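Local coordinates for 65 kDa virulence protein (Salmonella typhimurium, PDB 2GWL) that probably transfers ADP-ribose from NAD(+) to an arginine of host actin through this C-terminal ADP-ribosyltransferase domain, blocking filament assembly, at residues A107-S112 / P152-K157; K129-R134 / A146-P151; Y21-D26 / I103-F108. All blocks are in the same frame, centred on the assembly; numbering follows the deposited sequence.

Contact 1 of 3, residues A107-S112 / P152-K157. With NAI (1,4-dihydronicotinamide adenine dinucleotide), chain B.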
loop_
_atom_site.group_PDB
_atom_site.type_symbol
_atom_site.label_atom_id
_atom_site.label_comp_id
_atom_site.label_asym_id
_atom_site.label_seq_id
_atom_site.Cartn_x
_atom_site.Cartn_y
_atom_site.Cartn_z
ATOM N N ALA A 107 -4.702 -5.379 -0.008
ATOM C CA ALA A 107 -3.587 -5.397 -0.956
ATOM C C ALA A 107 -2.319 -5.278 -0.165
ATOM O O ALA A 107 -2.380 -5.118 1.044
ATOM C CB ALA A 107 -3.753 -4.243 -1.901
ATOM N N PHE A 108 -1.191 -5.253 -0.846
ATOM C CA PHE A 108 0.036 -4.814 -0.227
ATOM C C PHE A 108 -0.153 -3.284 -0.054
ATOM O O PHE A 108 -0.743 -2.634 -0.923
ATOM C CB PHE A 108 1.212 -5.092 -1.138
ATOM C CG PHE A 108 1.624 -6.572 -1.213
ATOM C CD1 PHE A 108 2.710 -7.007 -0.486
ATOM C CD2 PHE A 108 0.996 -7.426 -2.069
ATOM C CE1 PHE A 108 3.127 -8.332 -0.552
ATOM C CE2 PHE A 108 1.405 -8.784 -2.134
ATOM C CZ PHE A 108 2.474 -9.194 -1.387
ATOM N N MET A 109 0.338 -2.738 1.054
ATOM C CA MET A 109 0.180 -1.291 1.349
ATOM C C MET A 109 1.504 -0.559 1.285
ATOM O O MET A 109 2.454 -0.819 2.047
ATOM C CB MET A 109 -0.522 -1.114 2.690
ATOM C CG MET A 109 -0.874 0.398 3.030
ATOM S SD MET A 109 -1.594 0.464 4.620
ATOM C CE MET A 109 -0.188 0.329 5.776
ATOM N N SER A 110 1.588 0.337 0.293
ATOM C CA SER A 110 2.746 1.163 0.054
ATOM C C SER A 110 2.699 2.488 0.887
ATOM O O SER A 110 1.700 3.217 0.847
ATOM C CB SER A 110 2.825 1.463 -1.430
ATOM O OG SER A 110 4.012 2.133 -1.695
ATOM N N THR A 111 3.742 2.733 1.652
ATOM C CA THR A 111 3.824 3.923 2.480
ATOM C C THR A 111 5.234 4.514 2.289
ATOM O O THR A 111 6.118 3.907 1.708
ATOM C CB THR A 111 3.604 3.620 3.965
ATOM O OG1 THR A 111 4.718 2.939 4.506
ATOM C CG2 THR A 111 2.357 2.847 4.270
ATOM N N SER A 112 5.432 5.747 2.756
ATOM C CA SER A 112 6.744 6.365 2.747
ATOM C C SER A 112 7.106 6.729 4.181
ATOM O O SER A 112 6.272 7.306 4.918
ATOM C CB SER A 112 6.754 7.622 1.914
ATOM O OG SER A 112 7.948 8.357 2.253
ATOM N N PRO A 152 -0.250 -8.097 2.473
ATOM C CA PRO A 152 -1.683 -8.054 2.550
ATOM C C PRO A 152 -2.274 -8.178 3.943
ATOM O O PRO A 152 -1.753 -8.851 4.835
ATOM C CB PRO A 152 -2.102 -9.228 1.656
ATOM C CG PRO A 152 -0.978 -9.356 0.693
ATOM C CD PRO A 152 0.221 -9.130 1.520
ATOM N N ASN A 153 -3.396 -7.480 4.121
ATOM C CA ASN A 153 -4.262 -7.606 5.289
ATOM C C ASN A 153 -3.862 -6.805 6.512
ATOM O O ASN A 153 -4.211 -7.156 7.639
ATOM C CB ASN A 153 -4.547 -9.056 5.689
ATOM C CG ASN A 153 -5.130 -9.855 4.545
ATOM O OD1 ASN A 153 -6.012 -9.386 3.827
ATOM N ND2 ASN A 153 -4.618 -11.056 4.358
ATOM N N THR A 154 -3.197 -5.690 6.275
ATOM C CA THR A 154 -2.867 -4.754 7.350
ATOM C C THR A 154 -4.160 -4.206 7.954
ATOM O O THR A 154 -5.071 -3.853 7.209
ATOM C CB THR A 154 -2.042 -3.610 6.844
ATOM O OG1 THR A 154 -0.871 -4.105 6.185
ATOM C CG2 THR A 154 -1.633 -2.706 7.990
ATOM N N LYS A 155 -4.236 -4.201 9.289
ATOM C CA LYS A 155 -5.409 -3.770 9.989
ATOM C C LYS A 155 -5.106 -2.382 10.553
ATOM O O LYS A 155 -4.092 -2.196 11.212
ATOM C CB LYS A 155 -5.752 -4.683 11.129
ATOM C CG LYS A 155 -6.117 -6.080 10.690
ATOM C CD LYS A 155 -6.355 -7.049 11.851
ATOM C CE LYS A 155 -7.847 -7.239 12.202
ATOM N NZ LYS A 155 -8.045 -8.241 13.326
ATOM N N LEU A 156 -5.985 -1.437 10.266
ATOM C CA LEU A 156 -5.729 0.009 10.549
ATOM C C LEU A 156 -6.880 0.523 11.396
ATOM O O LEU A 156 -8.062 0.251 11.109
ATOM C CB LEU A 156 -5.652 0.791 9.282
ATOM C CG LEU A 156 -4.613 0.284 8.266
ATOM C CD1 LEU A 156 -4.985 0.685 6.863
ATOM C CD2 LEU A 156 -3.295 0.871 8.668
ATOM N N LYS A 157 -6.536 1.189 12.477
ATOM C CA LYS A 157 -7.586 1.868 13.302
ATOM C C LYS A 157 -7.667 3.345 12.914
ATOM O O LYS A 157 -6.641 3.990 12.807
ATOM C CB LYS A 157 -7.301 1.785 14.783
ATOM C CG LYS A 157 -8.451 2.413 15.560
ATOM C CD LYS A 157 -8.330 2.228 17.012
ATOM C CE LYS A 157 -7.806 3.439 17.749
ATOM N NZ LYS A 157 -7.875 3.261 19.254
HETATM P PA NAI B . -2.250 1.470 -4.554
HETATM O O1A NAI B . -1.720 0.997 -3.261
HETATM O O2A NAI B . -2.645 0.359 -5.461
HETATM O O5B NAI B . -3.318 2.664 -4.308
HETATM C C5B NAI B . -4.605 2.457 -4.755
HETATM C C4B NAI B . -5.344 3.721 -5.138
HETATM O O4B NAI B . -6.488 2.995 -5.490
HETATM C C3B NAI B . -5.769 4.774 -4.084
HETATM O O3B NAI B . -5.255 6.099 -4.277
HETATM C C2B NAI B . -7.295 4.753 -4.178
HETATM O O2B NAI B . -7.780 5.814 -4.992
HETATM C C1B NAI B . -7.658 3.437 -4.878
HETATM N N9A NAI B . -8.198 2.405 -3.984
HETATM C C8A NAI B . -9.191 1.538 -4.365
HETATM N N7A NAI B . -9.517 0.753 -3.319
HETATM C C5A NAI B . -8.708 1.122 -2.296
HETATM C C6A NAI B . -8.642 0.623 -1.034
HETATM N N6A NAI B . -9.589 -0.272 -0.701
HETATM N N1A NAI B . -7.729 1.164 -0.168
HETATM C C2A NAI B . -6.895 2.199 -0.533
HETATM N N3A NAI B . -6.965 2.700 -1.806
HETATM C C4A NAI B . -7.876 2.169 -2.675
HETATM O O3 NAI B . -1.095 2.344 -5.272
HETATM P PN NAI B . -0.014 3.267 -4.519
HETATM O O1N NAI B . 0.226 2.942 -3.075
HETATM O O2N NAI B . -0.424 4.634 -4.898
HETATM O O5D NAI B . 1.389 2.916 -5.223
HETATM C C5D NAI B . 1.682 3.408 -6.514
HETATM C C4D NAI B . 3.178 3.726 -6.562
HETATM O O4D NAI B . 3.510 4.675 -5.563
HETATM C C3D NAI B . 4.024 2.483 -6.306
HETATM O O3D NAI B . 4.988 2.389 -7.332
HETATM C C2D NAI B . 4.677 2.756 -4.974
HETATM O O2D NAI B . 5.983 2.271 -5.090
HETATM C C1D NAI B . 4.640 4.285 -4.836
HETATM N N1N NAI B . 4.474 4.791 -3.452
HETATM C C2N NAI B . 3.205 5.070 -3.006
HETATM C C3N NAI B . 3.008 5.525 -1.706
HETATM C C7N NAI B . 1.711 6.261 -1.357
HETATM O O7N NAI B . 1.808 7.286 -0.423
HETATM N N7N NAI B . 0.511 6.001 -1.920
HETATM C C4N NAI B . 4.140 5.682 -0.886
HETATM C C5N NAI B . 5.422 5.387 -1.347
HETATM C C6N NAI B . 5.588 4.953 -2.646
HETATM O O HOH W 1 -2.098 -4.348 3.742
#
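Pro152 lies against one face of the Phe108 ring, and this CH-pi contact is one apolar element between 107-112 and 152-157. Pro152 CD stands 3.6 Å from the centroid of the Phe108 ring and only 9° off the ring normal, hence over the middle of the ring; CG of Pro152 leans toward the CD2 and CE2 side of the same face. The CB of Phe108 leaves the backbone away from 152-157, but with CG anti to the carbonyl carbon (chi1 -74°) the ring runs side by side with the proline.

A second apolar patch is made by Met109. Its chain is extended as far as SD and then bends at its last torsion, which sends Met109 CE to Thr154 CG2 at 4.0 Å, while SD of Met109 meets Leu156 CD1 at 4.1 Å.

In the ADP-ribosyltransferase fold these segments belong to two sheets: strand 109-111 is an edge of the three-stranded antiparallel sheet, and 154-163 runs inside the five-stranded one. Strand 109-111 carries Ser110, a predicted active-site residue, whose OG approaches N1N of the bound NADH to 3.2 Å.

Polar links are made by backbone atoms and solvent. The CA of Pro152 directs a nearly straight CH...O contact (167° at H) at Ala107 O, 3.4 Å away. A water can donate to Ala107 O (2.8 Å), one of several acceptors that compete for its protons, and the same water takes the N-H of Thr154 at 3.1 Å from Thr154 N, bridging the two segments where they have no direct hydrogen bond.

Contact 2 of 3, residues K129-R134 / A146-P151. With NAI (1,4-dihydronicotinamide adenine dinucleotide), chain B.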
loop_
_atom_site.group_PDB
_atom_site.type_symbol
_atom_site.label_atom_id
_atom_site.label_comp_id
_atom_site.label_asym_id
_atom_site.label_seq_id
_atom_site.Cartn_x
_atom_site.Cartn_y
_atom_site.Cartn_z
ATOM N N LYS A 129 5.794 -1.382 17.724
ATOM C CA LYS A 129 6.994 -2.189 17.551
ATOM C C LYS A 129 6.596 -3.588 17.038
ATOM O O LYS A 129 5.586 -4.131 17.475
ATOM C CB LYS A 129 7.715 -2.368 18.888
ATOM C CG LYS A 129 8.103 -1.125 19.622
ATOM C CD LYS A 129 8.412 -1.426 21.097
ATOM C CE LYS A 129 8.717 -0.173 21.870
ATOM N NZ LYS A 129 9.619 -0.647 22.919
ATOM N N GLY A 130 7.375 -4.145 16.105
ATOM C CA GLY A 130 7.110 -5.463 15.558
ATOM C C GLY A 130 6.106 -5.602 14.433
ATOM O O GLY A 130 5.740 -6.705 14.051
ATOM N N HIS A 131 5.669 -4.478 13.890
ATOM C CA HIS A 131 4.761 -4.435 12.767
ATOM C C HIS A 131 5.421 -5.079 11.556
ATOM O O HIS A 131 6.634 -5.314 11.570
ATOM C CB HIS A 131 4.426 -2.951 12.476
ATOM C CG HIS A 131 5.606 -2.149 12.009
ATOM N ND1 HIS A 131 6.045 -2.169 10.697
ATOM C CD2 HIS A 131 6.453 -1.336 12.676
ATOM C CE1 HIS A 131 7.108 -1.398 10.582
ATOM N NE2 HIS A 131 7.363 -0.858 11.763
ATOM N N LYS A 132 4.637 -5.362 10.522
ATOM C CA LYS A 132 5.106 -6.152 9.353
ATOM C C LYS A 132 5.621 -5.339 8.189
ATOM O O LYS A 132 6.035 -5.884 7.165
ATOM C CB LYS A 132 3.994 -7.068 8.870
ATOM C CG LYS A 132 3.571 -8.197 9.825
ATOM C CD LYS A 132 2.480 -8.983 9.110
ATOM C CE LYS A 132 2.241 -10.288 9.734
ATOM N NZ LYS A 132 1.796 -10.086 11.062
ATOM N N GLY A 133 5.676 -4.020 8.340
ATOM C CA GLY A 133 6.151 -3.188 7.284
ATOM C C GLY A 133 7.623 -3.255 7.162
ATOM O O GLY A 133 8.327 -3.412 8.181
ATOM N N ARG A 134 8.112 -3.105 5.928
ATOM C CA ARG A 134 9.541 -3.209 5.688
ATOM C C ARG A 134 9.994 -2.225 4.665
ATOM O O ARG A 134 9.390 -2.082 3.623
ATOM C CB ARG A 134 9.997 -4.636 5.215
ATOM C CG ARG A 134 9.730 -5.752 6.147
ATOM C CD ARG A 134 10.676 -5.736 7.332
ATOM N NE ARG A 134 10.387 -6.880 8.179
ATOM C CZ ARG A 134 9.517 -6.904 9.192
ATOM N NH1 ARG A 134 8.833 -5.829 9.543
ATOM N NH2 ARG A 134 9.344 -8.025 9.885
ATOM N N ALA A 146 12.269 6.640 -0.599
ATOM C CA ALA A 146 12.033 5.560 0.322
ATOM C C ALA A 146 10.582 5.040 0.314
ATOM O O ALA A 146 9.605 5.762 0.045
ATOM C CB ALA A 146 12.491 5.923 1.733
ATOM N N GLU A 147 10.478 3.743 0.590
ATOM C CA GLU A 147 9.194 3.027 0.626
ATOM C C GLU A 147 9.201 1.939 1.691
ATOM O O GLU A 147 10.039 1.035 1.699
ATOM C CB GLU A 147 8.826 2.434 -0.738
ATOM C CG GLU A 147 7.527 1.631 -0.711
ATOM C CD GLU A 147 6.992 1.213 -2.054
ATOM O OE1 GLU A 147 7.628 1.476 -3.074
ATOM O OE2 GLU A 147 5.933 0.589 -2.070
ATOM N N MET A 148 8.252 2.032 2.599
ATOM C CA MET A 148 7.954 0.959 3.515
ATOM C C MET A 148 6.697 0.243 2.978
ATOM O O MET A 148 5.625 0.822 2.884
ATOM C CB MET A 148 7.711 1.459 4.931
ATOM C CG MET A 148 7.423 0.310 5.858
ATOM S SD MET A 148 7.398 0.647 7.569
ATOM C CE MET A 148 9.082 0.770 8.080
ATOM N N LEU A 149 6.843 -1.027 2.618
ATOM C CA LEU A 149 5.732 -1.829 2.125
ATOM C C LEU A 149 5.235 -2.784 3.200
ATOM O O LEU A 149 6.006 -3.353 3.959
ATOM C CB LEU A 149 6.184 -2.633 0.888
ATOM C CG LEU A 149 5.139 -3.365 -0.004
ATOM C CD1 LEU A 149 4.173 -2.446 -0.848
ATOM C CD2 LEU A 149 5.878 -4.283 -0.978
ATOM N N PHE A 150 3.926 -2.997 3.207
ATOM C CA PHE A 150 3.279 -3.906 4.112
ATOM C C PHE A 150 2.624 -5.016 3.287
ATOM O O PHE A 150 2.090 -4.761 2.210
ATOM C CB PHE A 150 2.198 -3.241 4.970
ATOM C CG PHE A 150 2.738 -2.183 5.962
ATOM C CD1 PHE A 150 2.746 -2.419 7.323
ATOM C CD2 PHE A 150 3.279 -1.005 5.474
ATOM C CE1 PHE A 150 3.270 -1.452 8.222
ATOM C CE2 PHE A 150 3.776 0.013 6.361
ATOM C CZ PHE A 150 3.804 -0.218 7.695
ATOM N N PRO A 151 2.593 -6.225 3.838
ATOM C CA PRO A 151 1.948 -7.361 3.176
ATOM C C PRO A 151 0.442 -7.245 3.224
ATOM O O PRO A 151 -0.118 -6.364 3.907
ATOM C CB PRO A 151 2.433 -8.588 4.009
ATOM C CG PRO A 151 2.585 -8.092 5.339
ATOM C CD PRO A 151 3.125 -6.622 5.148
HETATM P PA NAI B . -2.250 1.470 -4.554
HETATM O O1A NAI B . -1.720 0.997 -3.261
HETATM O O2A NAI B . -2.645 0.359 -5.461
HETATM O O5B NAI B . -3.318 2.664 -4.308
HETATM C C5B NAI B . -4.605 2.457 -4.755
HETATM C C4B NAI B . -5.344 3.721 -5.138
HETATM O O4B NAI B . -6.488 2.995 -5.490
HETATM C C3B NAI B . -5.769 4.774 -4.084
HETATM O O3B NAI B . -5.255 6.099 -4.277
HETATM C C2B NAI B . -7.295 4.753 -4.178
HETATM O O2B NAI B . -7.780 5.814 -4.992
HETATM C C1B NAI B . -7.658 3.437 -4.878
HETATM N N9A NAI B . -8.198 2.405 -3.984
HETATM C C8A NAI B . -9.191 1.538 -4.365
HETATM N N7A NAI B . -9.517 0.753 -3.319
HETATM C C5A NAI B . -8.708 1.122 -2.296
HETATM C C6A NAI B . -8.642 0.623 -1.034
HETATM N N6A NAI B . -9.589 -0.272 -0.701
HETATM N N1A NAI B . -7.729 1.164 -0.168
HETATM C C2A NAI B . -6.895 2.199 -0.533
HETATM N N3A NAI B . -6.965 2.700 -1.806
HETATM C C4A NAI B . -7.876 2.169 -2.675
HETATM O O3 NAI B . -1.095 2.344 -5.272
HETATM P PN NAI B . -0.014 3.267 -4.519
HETATM O O1N NAI B . 0.226 2.942 -3.075
HETATM O O2N NAI B . -0.424 4.634 -4.898
HETATM O O5D NAI B . 1.389 2.916 -5.223
HETATM C C5D NAI B . 1.682 3.408 -6.514
HETATM C C4D NAI B . 3.178 3.726 -6.562
HETATM O O4D NAI B . 3.510 4.675 -5.563
HETATM C C3D NAI B . 4.024 2.483 -6.306
HETATM O O3D NAI B . 4.988 2.389 -7.332
HETATM C C2D NAI B . 4.677 2.756 -4.974
HETATM O O2D NAI B . 5.983 2.271 -5.090
HETATM C C1D NAI B . 4.640 4.285 -4.836
HETATM N N1N NAI B . 4.474 4.791 -3.452
HETATM C C2N NAI B . 3.205 5.070 -3.006
HETATM C C3N NAI B . 3.008 5.525 -1.706
HETATM C C7N NAI B . 1.711 6.261 -1.357
HETATM O O7N NAI B . 1.808 7.286 -0.423
HETATM N N7N NAI B . 0.511 6.001 -1.920
HETATM C C4N NAI B . 4.140 5.682 -0.886
HETATM C C5N NAI B . 5.422 5.387 -1.347
HETATM C C6N NAI B . 5.588 4.953 -2.646
#
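The carbonyl oxygen of Leu149 is met from 129-134 by a hydrogen bond from Arg134 N, 2.9 Å from Leu149 O, and by a CH...O contact from Gly133 CA. The return bond, Leu149 N to Arg134 O, is also 2.9 Å, so Arg134 and Leu149 form an antiparallel hydrogen-bonded pair.

Beside this pair Gly133 CA sits over one face of the Phe150 ring, 3.5 Å from its centroid and offset toward the rim. Without a side chain, Gly133 lets the ring and Met148 SD come close to its backbone.

The pairing joins 134-135 to strand 148-150, the middle strand of the small antiparallel sheet. Just before that strand, Glu147, a predicted active-site residue, reaches out to the ligand: Glu147 OE1 accepts from O2D of the bound NADH at 2.7 Å, and OE2 is hydrogen-bonded to Ser110.

The turn at 131-134 is braced from within. His131 ND1 accepts from Gly133 N close to the ring plane, while Arg134 NH1 donates to the carbonyls of both His131 and Gly133. His131 CG lies between the backbone N and carbonyl carbon (chi1 66°), which turns the ring toward Met148 and Phe150 and brings His131 CE1 to 3.7 Å from Met148 SD. Toward solvent, Lys132 CB packs across the Pro151 ring, 3.8 Å from Pro151 CD.

Contact 3 of 3, residues Y21-D26 / I103-F108. With NAI (1,4-dihydronicotinamide adenine dinucleotide), chain B.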
loop_
_atom_site.group_PDB
_atom_site.type_symbol
_atom_site.label_atom_id
_atom_site.label_comp_id
_atom_site.label_asym_id
_atom_site.label_seq_id
_atom_site.Cartn_x
_atom_site.Cartn_y
_atom_site.Cartn_z
ATOM N N TYR A 21 -6.293 -7.503 -7.848
ATOM C CA TYR A 21 -6.669 -8.922 -7.648
ATOM C C TYR A 21 -7.010 -9.161 -6.163
ATOM O O TYR A 21 -8.057 -9.652 -5.818
ATOM C CB TYR A 21 -5.487 -9.835 -8.042
ATOM C CG TYR A 21 -5.730 -11.335 -7.826
ATOM C CD1 TYR A 21 -6.554 -12.058 -8.666
ATOM C CD2 TYR A 21 -5.180 -12.001 -6.749
ATOM C CE1 TYR A 21 -6.784 -13.398 -8.474
ATOM C CE2 TYR A 21 -5.383 -13.355 -6.556
ATOM C CZ TYR A 21 -6.178 -14.047 -7.426
ATOM O OH TYR A 21 -6.388 -15.389 -7.212
ATOM N N LEU A 22 -6.094 -8.828 -5.276
ATOM C CA LEU A 22 -6.366 -8.940 -3.815
ATOM C C LEU A 22 -7.500 -8.081 -3.240
ATOM O O LEU A 22 -8.101 -8.477 -2.235
ATOM C CB LEU A 22 -5.115 -8.619 -3.030
ATOM C CG LEU A 22 -3.988 -9.602 -3.138
ATOM C CD1 LEU A 22 -2.730 -8.968 -2.633
ATOM C CD2 LEU A 22 -4.269 -10.819 -2.316
ATOM N N ARG A 23 -7.798 -6.915 -3.826
ATOM C CA ARG A 23 -8.900 -6.124 -3.347
ATOM C C ARG A 23 -10.227 -6.682 -3.811
ATOM O O ARG A 23 -11.251 -6.317 -3.277
ATOM C CB ARG A 23 -8.778 -4.660 -3.774
ATOM C CG ARG A 23 -7.709 -3.911 -3.046
ATOM C CD ARG A 23 -7.376 -2.594 -3.731
ATOM N NE ARG A 23 -6.421 -1.855 -2.897
ATOM C CZ ARG A 23 -5.446 -1.068 -3.331
ATOM N NH1 ARG A 23 -5.280 -0.844 -4.624
ATOM N NH2 ARG A 23 -4.642 -0.463 -2.454
ATOM N N GLY A 24 -10.221 -7.581 -4.792
ATOM C CA GLY A 24 -11.471 -8.036 -5.373
ATOM C C GLY A 24 -11.948 -7.174 -6.521
ATOM O O GLY A 24 -13.061 -7.361 -6.970
ATOM N N ASP A 25 -11.139 -6.217 -6.970
ATOM C CA ASP A 25 -11.498 -5.354 -8.092
ATOM C C ASP A 25 -11.267 -6.104 -9.398
ATOM O O ASP A 25 -10.534 -7.090 -9.423
ATOM C CB ASP A 25 -10.635 -4.081 -8.097
ATOM C CG ASP A 25 -10.771 -3.255 -6.810
ATOM O OD1 ASP A 25 -11.873 -3.245 -6.234
ATOM O OD2 ASP A 25 -9.761 -2.641 -6.377
ATOM N N ASP A 26 -11.900 -5.648 -10.478
ATOM C CA ASP A 26 -11.497 -6.063 -11.821
ATOM C C ASP A 26 -9.966 -5.875 -11.904
ATOM O O ASP A 26 -9.425 -4.893 -11.396
ATOM C CB ASP A 26 -12.227 -5.244 -12.895
ATOM C CG ASP A 26 -12.208 -5.918 -14.265
ATOM O OD1 ASP A 26 -11.563 -6.986 -14.407
ATOM O OD2 ASP A 26 -12.837 -5.385 -15.201
ATOM N N ILE A 103 -10.218 -1.025 9.681
ATOM C CA ILE A 103 -10.171 -1.316 8.258
ATOM C C ILE A 103 -9.050 -2.378 8.012
ATOM O O ILE A 103 -7.990 -2.300 8.595
ATOM C CB ILE A 103 -9.857 -0.063 7.502
ATOM C CG1 ILE A 103 -11.071 0.862 7.549
ATOM C CG2 ILE A 103 -9.375 -0.330 6.056
ATOM C CD1 ILE A 103 -10.714 2.179 7.155
ATOM N N ILE A 104 -9.337 -3.328 7.145
ATOM C CA ILE A 104 -8.367 -4.359 6.731
ATOM C C ILE A 104 -7.990 -4.011 5.280
ATOM O O ILE A 104 -8.824 -4.065 4.405
ATOM C CB ILE A 104 -8.944 -5.744 6.860
ATOM C CG1 ILE A 104 -9.263 -5.997 8.330
ATOM C CG2 ILE A 104 -7.964 -6.807 6.338
ATOM C CD1 ILE A 104 -9.454 -7.329 8.749
ATOM N N ASP A 105 -6.762 -3.626 5.042
ATOM C CA ASP A 105 -6.368 -3.393 3.682
ATOM C C ASP A 105 -5.923 -4.715 3.060
ATOM O O ASP A 105 -4.947 -5.311 3.523
ATOM C CB ASP A 105 -5.259 -2.420 3.579
ATOM C CG ASP A 105 -5.032 -1.972 2.113
ATOM O OD1 ASP A 105 -5.192 -2.782 1.075
ATOM O OD2 ASP A 105 -4.803 -0.806 1.947
ATOM N N LYS A 106 -6.602 -5.118 2.013
ATOM C CA LYS A 106 -6.377 -6.420 1.449
ATOM C C LYS A 106 -5.162 -6.512 0.536
ATOM O O LYS A 106 -4.686 -7.625 0.281
ATOM C CB LYS A 106 -7.632 -6.849 0.727
ATOM C CG LYS A 106 -8.865 -6.910 1.612
ATOM C CD LYS A 106 -10.061 -7.330 0.781
ATOM C CE LYS A 106 -11.306 -7.822 1.611
ATOM N NZ LYS A 106 -12.077 -8.799 0.709
ATOM N N ALA A 107 -4.702 -5.379 -0.008
ATOM C CA ALA A 107 -3.587 -5.397 -0.956
ATOM C C ALA A 107 -2.319 -5.278 -0.165
ATOM O O ALA A 107 -2.380 -5.118 1.044
ATOM C CB ALA A 107 -3.753 -4.243 -1.901
ATOM N N PHE A 108 -1.191 -5.253 -0.846
ATOM C CA PHE A 108 0.036 -4.814 -0.227
ATOM C C PHE A 108 -0.153 -3.284 -0.054
ATOM O O PHE A 108 -0.743 -2.634 -0.923
ATOM C CB PHE A 108 1.212 -5.092 -1.138
ATOM C CG PHE A 108 1.624 -6.572 -1.213
ATOM C CD1 PHE A 108 2.710 -7.007 -0.486
ATOM C CD2 PHE A 108 0.996 -7.426 -2.069
ATOM C CE1 PHE A 108 3.127 -8.332 -0.552
ATOM C CE2 PHE A 108 1.405 -8.784 -2.134
ATOM C CZ PHE A 108 2.474 -9.194 -1.387
HETATM P PA NAI B . -2.250 1.470 -4.554
HETATM O O1A NAI B . -1.720 0.997 -3.261
HETATM O O2A NAI B . -2.645 0.359 -5.461
HETATM O O5B NAI B . -3.318 2.664 -4.308
HETATM C C5B NAI B . -4.605 2.457 -4.755
HETATM C C4B NAI B . -5.344 3.721 -5.138
HETATM O O4B NAI B . -6.488 2.995 -5.490
HETATM C C3B NAI B . -5.769 4.774 -4.084
HETATM O O3B NAI B . -5.255 6.099 -4.277
HETATM C C2B NAI B . -7.295 4.753 -4.178
HETATM O O2B NAI B . -7.780 5.814 -4.992
HETATM C C1B NAI B . -7.658 3.437 -4.878
HETATM N N9A NAI B . -8.198 2.405 -3.984
HETATM C C8A NAI B . -9.191 1.538 -4.365
HETATM N N7A NAI B . -9.517 0.753 -3.319
HETATM C C5A NAI B . -8.708 1.122 -2.296
HETATM C C6A NAI B . -8.642 0.623 -1.034
HETATM N N6A NAI B . -9.589 -0.272 -0.701
HETATM N N1A NAI B . -7.729 1.164 -0.168
HETATM C C2A NAI B . -6.895 2.199 -0.533
HETATM N N3A NAI B . -6.965 2.700 -1.806
HETATM C C4A NAI B . -7.876 2.169 -2.675
HETATM O O3 NAI B . -1.095 2.344 -5.272
HETATM P PN NAI B . -0.014 3.267 -4.519
HETATM O O1N NAI B . 0.226 2.942 -3.075
HETATM O O2N NAI B . -0.424 4.634 -4.898
HETATM O O5D NAI B . 1.389 2.916 -5.223
HETATM C C5D NAI B . 1.682 3.408 -6.514
HETATM C C4D NAI B . 3.178 3.726 -6.562
HETATM O O4D NAI B . 3.510 4.675 -5.563
HETATM C C3D NAI B . 4.024 2.483 -6.306
HETATM O O3D NAI B . 4.988 2.389 -7.332
HETATM C C2D NAI B . 4.677 2.756 -4.974
HETATM O O2D NAI B . 5.983 2.271 -5.090
HETATM C C1D NAI B . 4.640 4.285 -4.836
HETATM N N1N NAI B . 4.474 4.791 -3.452
HETATM C C2N NAI B . 3.205 5.070 -3.006
HETATM C C3N NAI B . 3.008 5.525 -1.706
HETATM C C7N NAI B . 1.711 6.261 -1.357
HETATM O O7N NAI B . 1.808 7.286 -0.423
HETATM N N7N NAI B . 0.511 6.001 -1.920
HETATM C C4N NAI B . 4.140 5.682 -0.886
HETATM C C5N NAI B . 5.422 5.387 -1.347
HETATM C C6N NAI B . 5.588 4.953 -2.646
HETATM O O HOH W 2 -3.057 -1.079 -0.322
#
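This is a partly buried helix-to-turn contact, made where the C-terminal end of helix 2-23 meets the connection that leaves strand 102-105. Three pieces of evidence define it: apolar packing by Leu22, a sandwiched guanidinium at Arg23, and a water bridge.

Leu22 CB lies 3.5 Å from Lys106 O, and its CD1 goes on past Ala107 CA to the Phe108 ring. In return Lys106 CB rests against the helix-end carbonyl, 3.4 Å from Leu22 O.

Arg23 is extended from CG to NE (chi2 165°, chi3 174°), which carries its guanidinium up to the bound NADH. Ala107 CB covers one face, 3.7 Å from Arg23 NE, and adenine atom C5A lies over the opposite face. Arg23 NH1 donates to phosphate oxygen O2A at 3.0 Å, and a weak bond runs from NH2 to O1A. The buried NE has no partner in the model.

Asp105 OD1 accepts from Ala107 N at 2.9 Å, an Asx turn within the connection that carries Ala107. A water donates to Asp105 OD2 and to Phe108 O, and weakly accepts from Arg23 NH2.

Gly24, at positive phi, ends the helix in a Schellman motif. Around the contact, Asn19 of the same helix bonds to Phe108 N, Ile63 of helix 49-68 touches the Phe108 ring, and strand 102-105 pairs with 154-163 at the edge of the larger sheet.

How the contacts relate
Along the chain, contact 3 closes before contact 2 opens, and contact 2 nests inside the loop closed by contact 1. Contacts 1 and 2 have centres about 8 Å apart and meet in the three-stranded sheet, where strands 109-111 and 148-150 are neighbours. Contact 3 lies about 10 Å from contact 1, shares Ala107 and Phe108 with it, and reaches the same larger sheet through strands 102-105 and 154-163. Contacts 2 and 3 are farthest apart, about 17 Å between centres. All three touch NADH: contact 3 at adenine and phosphate, contact 1 at the nicotinamide and its neighbouring phosphate, contact 2 at the nicotinamide ribose, so the bound dinucleotide spans the junction of both sheets and helix 2-23.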